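Local coordinates for thiamin pyrophosphokinase family protein (Enterococcus faecalis, PDB 3MEL), which probably transfers a pyrophosphate group from ATP to thiamine, forming thiamine diphosphate, and binds magnesium and thiamine diphosphate, at residues 2-7 and 92-97; 23-28 and 42-47; 48-53 and 66-71. All coordinates share one frame; numbering follows the deposited sequence.

Overall arrangement
Starting at the N terminus, strand 3-7 takes a central place in a mixed sheet, with strand 26-29 on one flank and strand 95-99 on the other. Contact 1 joins residues 2-7 to 92-97 and closes a long loop in which both other contacts are nested. Within it, contact 2 closes the short crossover from strand 26-29 through helix 32-37 to strand 45-48. Contact 3 follows in series and closes the loop through helix 57-64, setting the end of strand 45-48 and the turn after it against edge strand 68-70. Backbone hydrogen bonds link neighbouring contacts: Leu5 and Val7 pair with Val27, and Ala46 pairs with Thr67 and Ile69. Five parallel strands are thereby tied together, ending beside the magnesium site.

Contact 1: 2-7 and 92-97; sequences SRVLLV and PQAEMT
Val4 and selenomethionine Met96 lie side by side on one face of two parallel strands, with the Val4 CB 3.8 Å from the selenium of Met96. The Met96 chain bends at its second torsion (chi2 -83°), which turns its SE and CE back along Val4. On the same face Ala94 CB meets Val4 CG2 at 3.5 Å, while Leu84 and Leu88 of helix 79-90 cover Met96. This is the close-packed side, and Leu6 extends it: its CD1 lies 4.2 Å from Met96 CB.

The other face grows looser toward Arg3. There Arg3 and Glu95 run alongside each other, and Glu95 OE1 approaches the edge of the guanidinium near its plane. The salt bridge from Arg3 NE to Glu95 OE1 is long, 3.9 Å, and the stronger partner of the carboxylate is Arg129, which reaches OE2. Four backbone hydrogen bonds join the segments, alternating in direction; the shortest, Leu6 N to Thr97 O at 2.8 Å, is nearly straight (174°). Strand 3-7 also pairs with strand 26-29, so it is an inner strand of the sheet's parallel part. The chemistry implies that backbone bonds and buried apolar contacts hold the pair, with the long Arg3-Glu95 bridge probably adding little.

Contact 2: 23-28 and 42-47; sequences YDYFVG and PLQLAV
Phe26 O is gripped by two backbone donors, Gln44 N at 2.9 Å and Leu45 N at 3.2 Å, where the chain enters the second strand of a beta-alpha-beta crossover. The Leu45 bond is the more bent, at 137°. Helix 32-37 connects the two parallel strands, which continue their ladder through Gly28 N to Leu45 O at 2.7 Å and Val47 N to Gly28 O.

Side chains close over both faces. Val27 and Leu45 lie side by side on one of them, and Leu45 CD2 also meets the edge of the Tyr25 ring. Tyr25 sends its ring away from the backbone N (chi1 -164°) and carries its hydroxyl across to Leu45; Tyr25 OH lies 3.4 Å from Leu45 CB. On the face bearing Ala46, Leu43 CD1 comes within 3.6 Å of Gly28 N, lying against a backbone that carries no side chain, and Leu36 and Leu37 of helix 32-37 pack on Leu43. At the start of the contact, Pro42 covers one face of the Phe26 ring in a CH-pi interaction, its CD 3.8 Å from the ring centroid and 11° off the normal.

Contact 3: 48-53 and 66-71; sequences GDFDSL and ETLIQA
Phe50 reaches across to the edge strand, where its CE2 comes within 4.0 Å of Leu68 CD1, the two side chains crossing at a slant. Near its plane the edge of the ring also meets backbone: Ile69 O lies 3.8 Å from Phe50 CE2, and Gln70 CA approaches the same edge. The CB bond of Phe50 already points to strand 68-70, and with CG anti to the carbonyl carbon (chi1 -62°) the ring edge lands on it. Tyr58 of helix 57-64 adds a second aromatic ring beside it, and the Tyr58 hydroxyl also hydrogen-bonds to Gln70 NE2.

Behind this packing, Gly48 ends the parallel pairing. Its N donates to Ile69 O at 3.3 Å in a bent bond, whereas Ala71 N gives Gly48 O a shorter and straighter one, 2.7 Å at 168°. Gly48 adopts backbone angles (phi 141°) at which a CB would jam against the preceding carbonyl, so glycine suits this exit from the strand. The chain then turns away from the sheet, yet Asp49 CA still makes a CA-H...O contact with Ala71 O.

The Asp49 carboxylate divides its work. OD1 uses its anti lone pair to accept from Asp51 N at 3.2 Å, forming an Asx turn, while OD2 makes a salt bridge with Lys75. Asp30 OD1 accepts a hydrogen bond from Phe50 N, linking the other aspartate of the metal site to the turn. A type I turn from Phe50 to Leu53 follows, with Leu53 N bonded to Phe50 O. Asp49 and Asp30 bind a magnesium ion here, Asp51 and Asp79 are magnesium ligands as well, and Asp49 touches thiamine diphosphate: an acidic loop following a parallel strand, assembled as the magnesium and thiamine diphosphate site of the catalytic domain.

Contact 1: 2-7 and 92-97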
loop_
_atom_site.group_PDB
_atom_site.type_symbol
_atom_site.label_atom_id
_atom_site.label_comp_id
_atom_site.label_asym_id
_atom_site.label_seq_id
_atom_site.Cartn_x
_atom_site.Cartn_y
_atom_site.Cartn_z
ATOM N N SER A 2 -20.140 -4.875 19.160
ATOM C CA SER A 2 -18.866 -5.157 19.816
ATOM C C SER A 2 -17.711 -4.675 18.959
ATOM O O SER A 2 -17.765 -4.766 17.749
ATOM C CB SER A 2 -18.740 -6.657 20.083
ATOM O OG SER A 2 -19.308 -7.394 19.015
ATOM N N ARG A 3 -16.667 -4.151 19.577
ATOM C CA ARG A 3 -15.488 -3.798 18.814
ATOM C C ARG A 3 -14.245 -4.421 19.413
ATOM O O ARG A 3 -14.130 -4.523 20.635
ATOM C CB ARG A 3 -15.333 -2.291 18.761
ATOM C CG ARG A 3 -16.495 -1.615 18.106
ATOM C CD ARG A 3 -16.248 -0.132 18.012
ATOM N NE ARG A 3 -17.425 0.552 17.497
ATOM C CZ ARG A 3 -18.328 1.152 18.261
ATOM N NH1 ARG A 3 -18.181 1.161 19.582
ATOM N NH2 ARG A 3 -19.372 1.748 17.701
ATOM N N VAL A 4 -13.317 -4.848 18.564
ATOM C CA VAL A 4 -12.058 -5.358 19.068
ATOM C C VAL A 4 -10.933 -4.553 18.478
ATOM O O VAL A 4 -10.980 -4.209 17.312
ATOM C CB VAL A 4 -11.860 -6.819 18.708
ATOM C CG1 VAL A 4 -10.564 -7.328 19.318
ATOM C CG2 VAL A 4 -13.062 -7.655 19.164
ATOM N N LEU A 5 -9.924 -4.243 19.278
ATOM C CA LEU A 5 -8.787 -3.458 18.795
ATOM C C LEU A 5 -7.488 -4.264 18.751
ATOM O O LEU A 5 -7.081 -4.801 19.769
ATOM C CB LEU A 5 -8.568 -2.248 19.690
ATOM C CG LEU A 5 -7.377 -1.396 19.278
ATOM C CD1 LEU A 5 -7.722 -0.600 18.037
ATOM C CD2 LEU A 5 -6.973 -0.466 20.387
ATOM N N LEU A 6 -6.834 -4.330 17.586
ATOM C CA LEU A 6 -5.582 -5.097 17.435
ATOM C C LEU A 6 -4.374 -4.191 17.192
ATOM O O LEU A 6 -4.479 -3.226 16.462
ATOM C CB LEU A 6 -5.707 -6.132 16.314
ATOM C CG LEU A 6 -6.869 -7.122 16.420
ATOM C CD1 LEU A 6 -8.160 -6.430 16.004
ATOM C CD2 LEU A 6 -6.643 -8.364 15.586
ATOM N N VAL A 7 -3.232 -4.497 17.800
ATOM C CA VAL A 7 -2.072 -3.603 17.723
ATOM C C VAL A 7 -0.784 -4.281 17.211
ATOM O O VAL A 7 -0.125 -5.028 17.925
ATOM C CB VAL A 7 -1.804 -2.933 19.086
ATOM C CG1 VAL A 7 -0.750 -1.868 18.958
ATOM C CG2 VAL A 7 -3.100 -2.349 19.655
ATOM N N PRO A 92 -16.835 -13.448 17.169
ATOM C CA PRO A 92 -17.007 -13.632 15.725
ATOM C C PRO A 92 -17.838 -12.540 15.033
ATOM O O PRO A 92 -17.956 -12.538 13.811
ATOM C CB PRO A 92 -17.713 -14.994 15.617
ATOM C CG PRO A 92 -17.734 -15.565 17.006
ATOM C CD PRO A 92 -17.595 -14.433 17.951
ATOM N N GLN A 93 -18.422 -11.624 15.784
ATOM C CA GLN A 93 -19.297 -10.642 15.149
ATOM C C GLN A 93 -18.796 -9.241 15.367
ATOM O O GLN A 93 -19.410 -8.279 14.933
ATOM C CB GLN A 93 -20.722 -10.757 15.672
ATOM C CG GLN A 93 -21.386 -12.104 15.445
ATOM C CD GLN A 93 -22.834 -12.048 15.877
ATOM O OE1 GLN A 93 -23.147 -12.080 17.078
ATOM N NE2 GLN A 93 -23.734 -11.921 14.903
ATOM N N ALA A 94 -17.658 -9.139 16.029
ATOM C CA ALA A 94 -17.105 -7.852 16.410
ATOM C C ALA A 94 -16.353 -7.211 15.259
ATOM O O ALA A 94 -15.781 -7.899 14.404
ATOM C CB ALA A 94 -16.185 -8.007 17.617
ATOM N N GLU A 95 -16.348 -5.883 15.274
ATOM C CA GLU A 95 -15.684 -5.087 14.271
ATOM C C GLU A 95 -14.203 -4.914 14.571
ATOM O O GLU A 95 -13.826 -4.115 15.420
ATOM C CB GLU A 95 -16.346 -3.729 14.214
ATOM C CG GLU A 95 -15.753 -2.816 13.184
ATOM C CD GLU A 95 -15.901 -1.382 13.576
ATOM O OE1 GLU A 95 -15.307 -0.992 14.603
ATOM O OE2 GLU A 95 -16.610 -0.657 12.859
HETATM N N MSE A 96 -13.369 -5.640 13.831
HETATM C CA MSE A 96 -11.925 -5.662 14.044
HETATM C C MSE A 96 -11.174 -4.458 13.501
HETATM O O MSE A 96 -11.117 -4.223 12.304
HETATM C CB MSE A 96 -11.376 -6.920 13.413
HETATM C CG MSE A 96 -12.199 -8.127 13.774
HETATM SE SE MSE A 96 -11.682 -8.830 15.528
HETATM C CE MSE A 96 -13.264 -9.899 15.863
ATOM N N THR A 97 -10.569 -3.706 14.399
ATOM C CA THR A 97 -9.808 -2.534 14.024
ATOM C C THR A 97 -8.339 -2.842 14.195
ATOM O O THR A 97 -7.879 -3.154 15.292
ATOM C CB THR A 97 -10.184 -1.330 14.910
ATOM O OG1 THR A 97 -11.584 -1.054 14.771
ATOM C CG2 THR A 97 -9.378 -0.106 14.537
#

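Contact 2: 23-28 and 42-47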
loop_
_atom_site.group_PDB
_atom_site.type_symbol
_atom_site.label_atom_id
_atom_site.label_comp_id
_atom_site.label_asym_id
_atom_site.label_seq_id
_atom_site.Cartn_x
_atom_site.Cartn_y
_atom_site.Cartn_z
ATOM N N TYR A 23 -13.704 -0.020 22.679
ATOM C CA TYR A 23 -13.262 -1.405 22.503
ATOM C C TYR A 23 -13.575 -2.292 23.714
ATOM O O TYR A 23 -13.478 -1.859 24.858
ATOM C CB TYR A 23 -11.781 -1.448 22.149
ATOM C CG TYR A 23 -11.465 -0.572 20.983
ATOM C CD1 TYR A 23 -11.977 -0.855 19.724
ATOM C CD2 TYR A 23 -10.677 0.561 21.138
ATOM C CE1 TYR A 23 -11.705 -0.030 18.641
ATOM C CE2 TYR A 23 -10.402 1.390 20.069
ATOM C CZ TYR A 23 -10.916 1.092 18.822
ATOM O OH TYR A 23 -10.638 1.928 17.771
ATOM N N ASP A 24 -13.984 -3.525 23.434
ATOM C CA ASP A 24 -14.364 -4.497 24.451
ATOM C C ASP A 24 -13.292 -5.569 24.643
ATOM O O ASP A 24 -13.489 -6.505 25.413
ATOM C CB ASP A 24 -15.648 -5.209 24.035
ATOM C CG ASP A 24 -16.784 -4.261 23.790
ATOM O OD1 ASP A 24 -17.106 -3.460 24.691
ATOM O OD2 ASP A 24 -17.363 -4.321 22.690
ATOM N N TYR A 25 -12.172 -5.438 23.939
ATOM C CA TYR A 25 -11.153 -6.472 23.919
ATOM C C TYR A 25 -9.921 -5.893 23.238
ATOM O O TYR A 25 -10.020 -5.344 22.146
ATOM C CB TYR A 25 -11.672 -7.681 23.135
ATOM C CG TYR A 25 -10.904 -8.972 23.342
ATOM C CD1 TYR A 25 -10.890 -9.600 24.586
ATOM C CD2 TYR A 25 -10.210 -9.584 22.289
ATOM C CE1 TYR A 25 -10.193 -10.784 24.782
ATOM C CE2 TYR A 25 -9.522 -10.775 22.476
ATOM C CZ TYR A 25 -9.520 -11.364 23.724
ATOM O OH TYR A 25 -8.841 -12.540 23.935
ATOM N N PHE A 26 -8.763 -6.008 23.880
ATOM C CA PHE A 26 -7.537 -5.452 23.325
ATOM C C PHE A 26 -6.534 -6.547 22.993
ATOM O O PHE A 26 -6.219 -7.389 23.835
ATOM C CB PHE A 26 -6.916 -4.437 24.283
ATOM C CG PHE A 26 -7.744 -3.200 24.481
ATOM C CD1 PHE A 26 -7.256 -1.957 24.130
ATOM C CD2 PHE A 26 -9.018 -3.274 25.033
ATOM C CE1 PHE A 26 -8.009 -0.806 24.329
ATOM C CE2 PHE A 26 -9.775 -2.133 25.231
ATOM C CZ PHE A 26 -9.267 -0.896 24.868
ATOM N N VAL A 27 -6.028 -6.512 21.760
ATOM C CA VAL A 27 -5.170 -7.560 21.218
ATOM C C VAL A 27 -3.813 -7.001 20.819
ATOM O O VAL A 27 -3.728 -6.097 20.010
ATOM C CB VAL A 27 -5.819 -8.222 19.996
ATOM C CG1 VAL A 27 -4.988 -9.412 19.519
ATOM C CG2 VAL A 27 -7.209 -8.679 20.329
ATOM N N GLY A 28 -2.751 -7.544 21.404
ATOM C CA GLY A 28 -1.406 -7.144 21.061
ATOM C C GLY A 28 -0.856 -8.117 20.040
ATOM O O GLY A 28 -1.140 -9.313 20.085
ATOM N N PRO A 42 -5.195 -1.762 28.128
ATOM C CA PRO A 42 -5.238 -3.201 28.445
ATOM C C PRO A 42 -4.543 -4.095 27.401
ATOM O O PRO A 42 -4.270 -3.685 26.268
ATOM C CB PRO A 42 -6.748 -3.517 28.504
ATOM C CG PRO A 42 -7.427 -2.203 28.592
ATOM C CD PRO A 42 -6.540 -1.228 27.868
ATOM N N LEU A 43 -4.238 -5.318 27.813
ATOM C CA LEU A 43 -3.686 -6.332 26.925
ATOM C C LEU A 43 -4.374 -7.587 27.347
ATOM O O LEU A 43 -4.110 -8.093 28.418
ATOM C CB LEU A 43 -2.177 -6.482 27.123
ATOM C CG LEU A 43 -1.481 -7.623 26.386
ATOM C CD1 LEU A 43 -1.645 -7.479 24.878
ATOM C CD2 LEU A 43 -0.008 -7.693 26.773
ATOM N N GLN A 44 -5.287 -8.078 26.533
ATOM C CA GLN A 44 -6.051 -9.241 26.927
ATOM C C GLN A 44 -5.713 -10.468 26.083
ATOM O O GLN A 44 -6.011 -11.604 26.480
ATOM C CB GLN A 44 -7.544 -8.930 26.878
ATOM C CG GLN A 44 -7.950 -7.847 27.850
ATOM C CD GLN A 44 -9.267 -7.238 27.489
ATOM O OE1 GLN A 44 -10.304 -7.621 28.002
ATOM N NE2 GLN A 44 -9.236 -6.305 26.571
ATOM N N LEU A 45 -5.101 -10.228 24.924
ATOM C CA LEU A 45 -4.670 -11.302 24.024
ATOM C C LEU A 45 -3.332 -10.932 23.386
ATOM O O LEU A 45 -3.234 -9.902 22.723
ATOM C CB LEU A 45 -5.732 -11.568 22.955
ATOM C CG LEU A 45 -5.510 -12.679 21.923
ATOM C CD1 LEU A 45 -5.398 -14.041 22.589
ATOM C CD2 LEU A 45 -6.628 -12.677 20.876
ATOM N N ALA A 46 -2.298 -11.745 23.624
ATOM C CA ALA A 46 -0.973 -11.497 23.036
ATOM C C ALA A 46 -0.617 -12.550 21.974
ATOM O O ALA A 46 -0.654 -13.749 22.248
ATOM C CB ALA A 46 0.079 -11.431 24.108
ATOM N N VAL A 47 -0.305 -12.101 20.756
ATOM C CA VAL A 47 -0.098 -13.019 19.633
ATOM C C VAL A 47 1.170 -12.752 18.815
ATOM O O VAL A 47 1.555 -11.609 18.568
ATOM C CB VAL A 47 -1.297 -13.008 18.663
ATOM C CG1 VAL A 47 -1.388 -14.341 17.943
ATOM C CG2 VAL A 47 -2.567 -12.754 19.409
#

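Contact 3: 48-53 and 66-71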
loop_
_atom_site.group_PDB
_atom_site.type_symbol
_atom_site.label_atom_id
_atom_site.label_comp_id
_atom_site.label_asym_id
_atom_site.label_seq_id
_atom_site.Cartn_x
_atom_site.Cartn_y
_atom_site.Cartn_z
ATOM N N GLY A 48 1.806 -13.828 18.375
ATOM C CA GLY A 48 3.026 -13.701 17.606
ATOM C C GLY A 48 4.048 -14.746 17.964
ATOM O O GLY A 48 3.739 -15.698 18.653
ATOM N N ASP A 49 5.267 -14.573 17.476
ATOM C CA ASP A 49 6.356 -15.486 17.781
ATOM C C ASP A 49 7.280 -14.740 18.715
ATOM O O ASP A 49 8.151 -15.314 19.361
ATOM C CB ASP A 49 7.073 -15.916 16.505
ATOM C CG ASP A 49 7.255 -14.779 15.523
ATOM O OD1 ASP A 49 7.954 -13.810 15.869
ATOM O OD2 ASP A 49 6.712 -14.852 14.398
ATOM N N PHE A 50 7.054 -13.437 18.776
ATOM C CA PHE A 50 7.700 -12.569 19.746
ATOM C C PHE A 50 9.208 -12.563 19.607
ATOM O O PHE A 50 9.911 -12.260 20.564
ATOM C CB PHE A 50 7.267 -12.933 21.180
ATOM C CG PHE A 50 5.790 -12.762 21.425
ATOM C CD1 PHE A 50 5.265 -11.526 21.703
ATOM C CD2 PHE A 50 4.931 -13.838 21.352
ATOM C CE1 PHE A 50 3.919 -11.365 21.914
ATOM C CE2 PHE A 50 3.576 -13.678 21.561
ATOM C CZ PHE A 50 3.075 -12.441 21.838
ATOM N N ASP A 51 9.698 -12.872 18.410
ATOM C CA ASP A 51 11.136 -12.870 18.154
ATOM C C ASP A 51 11.697 -11.453 18.155
ATOM O O ASP A 51 12.888 -11.235 18.366
ATOM C CB ASP A 51 11.495 -13.631 16.855
ATOM C CG ASP A 51 10.871 -13.008 15.585
ATOM O OD1 ASP A 51 10.268 -11.897 15.648
ATOM O OD2 ASP A 51 10.999 -13.649 14.510
ATOM N N SER A 52 10.840 -10.474 17.934
ATOM C CA SER A 52 11.310 -9.112 17.994
ATOM C C SER A 52 11.559 -8.674 19.457
ATOM O O SER A 52 12.247 -7.682 19.708
ATOM C CB SER A 52 10.343 -8.194 17.239
ATOM O OG SER A 52 9.643 -7.334 18.111
ATOM N N LEU A 53 11.033 -9.431 20.422
ATOM C CA LEU A 53 11.126 -9.048 21.837
ATOM C C LEU A 53 12.303 -9.640 22.628
ATOM O O LEU A 53 12.691 -10.788 22.435
ATOM C CB LEU A 53 9.821 -9.369 22.573
ATOM C CG LEU A 53 8.547 -8.595 22.237
ATOM C CD1 LEU A 53 8.047 -8.989 20.865
ATOM C CD2 LEU A 53 7.492 -8.876 23.292
ATOM N N GLU A 66 -3.729 -11.707 29.406
ATOM C CA GLU A 66 -4.528 -12.746 30.041
ATOM C C GLU A 66 -4.710 -13.984 29.176
ATOM O O GLU A 66 -5.071 -15.037 29.690
ATOM C CB GLU A 66 -5.869 -12.217 30.558
ATOM C CG GLU A 66 -6.783 -11.583 29.534
ATOM C CD GLU A 66 -8.025 -10.977 30.184
ATOM O OE1 GLU A 66 -7.887 -10.319 31.243
ATOM O OE2 GLU A 66 -9.140 -11.158 29.637
ATOM N N THR A 67 -4.479 -13.853 27.871
ATOM C CA THR A 67 -4.309 -15.007 26.989
ATOM C C THR A 67 -3.065 -14.817 26.152
ATOM O O THR A 67 -2.907 -13.793 25.472
ATOM C CB THR A 67 -5.475 -15.220 26.028
ATOM O OG1 THR A 67 -6.693 -15.250 26.762
ATOM C CG2 THR A 67 -5.337 -16.538 25.313
ATOM N N LEU A 68 -2.178 -15.806 26.208
ATOM C CA LEU A 68 -0.966 -15.791 25.403
ATOM C C LEU A 68 -1.085 -16.797 24.265
ATOM O O LEU A 68 -1.286 -17.995 24.496
ATOM C CB LEU A 68 0.246 -16.138 26.268
ATOM C CG LEU A 68 1.611 -16.132 25.596
ATOM C CD1 LEU A 68 1.888 -14.758 25.014
ATOM C CD2 LEU A 68 2.682 -16.536 26.586
ATOM N N ILE A 69 -0.978 -16.312 23.032
ATOM C CA ILE A 69 -0.757 -17.213 21.903
ATOM C C ILE A 69 0.633 -17.012 21.305
ATOM O O ILE A 69 0.866 -16.102 20.524
ATOM C CB ILE A 69 -1.837 -17.066 20.844
ATOM C CG1 ILE A 69 -3.180 -17.460 21.445
ATOM C CG2 ILE A 69 -1.510 -17.940 19.667
ATOM C CD1 ILE A 69 -4.288 -17.489 20.471
ATOM N N GLN A 70 1.568 -17.844 21.728
ATOM C CA GLN A 70 2.923 -17.830 21.185
ATOM C C GLN A 70 3.040 -18.863 20.061
ATOM O O GLN A 70 2.776 -20.044 20.263
ATOM C CB GLN A 70 3.921 -18.111 22.308
ATOM C CG GLN A 70 5.338 -18.431 21.876
ATOM C CD GLN A 70 5.984 -19.425 22.832
ATOM O OE1 GLN A 70 6.083 -20.621 22.529
ATOM N NE2 GLN A 70 6.384 -18.947 24.012
ATOM N N ALA A 71 3.401 -18.411 18.871
ATOM C CA ALA A 71 3.439 -19.276 17.694
ATOM C C ALA A 71 4.856 -19.343 17.117
ATOM O O ALA A 71 5.678 -18.489 17.423
ATOM C CB ALA A 71 2.455 -18.772 16.645
#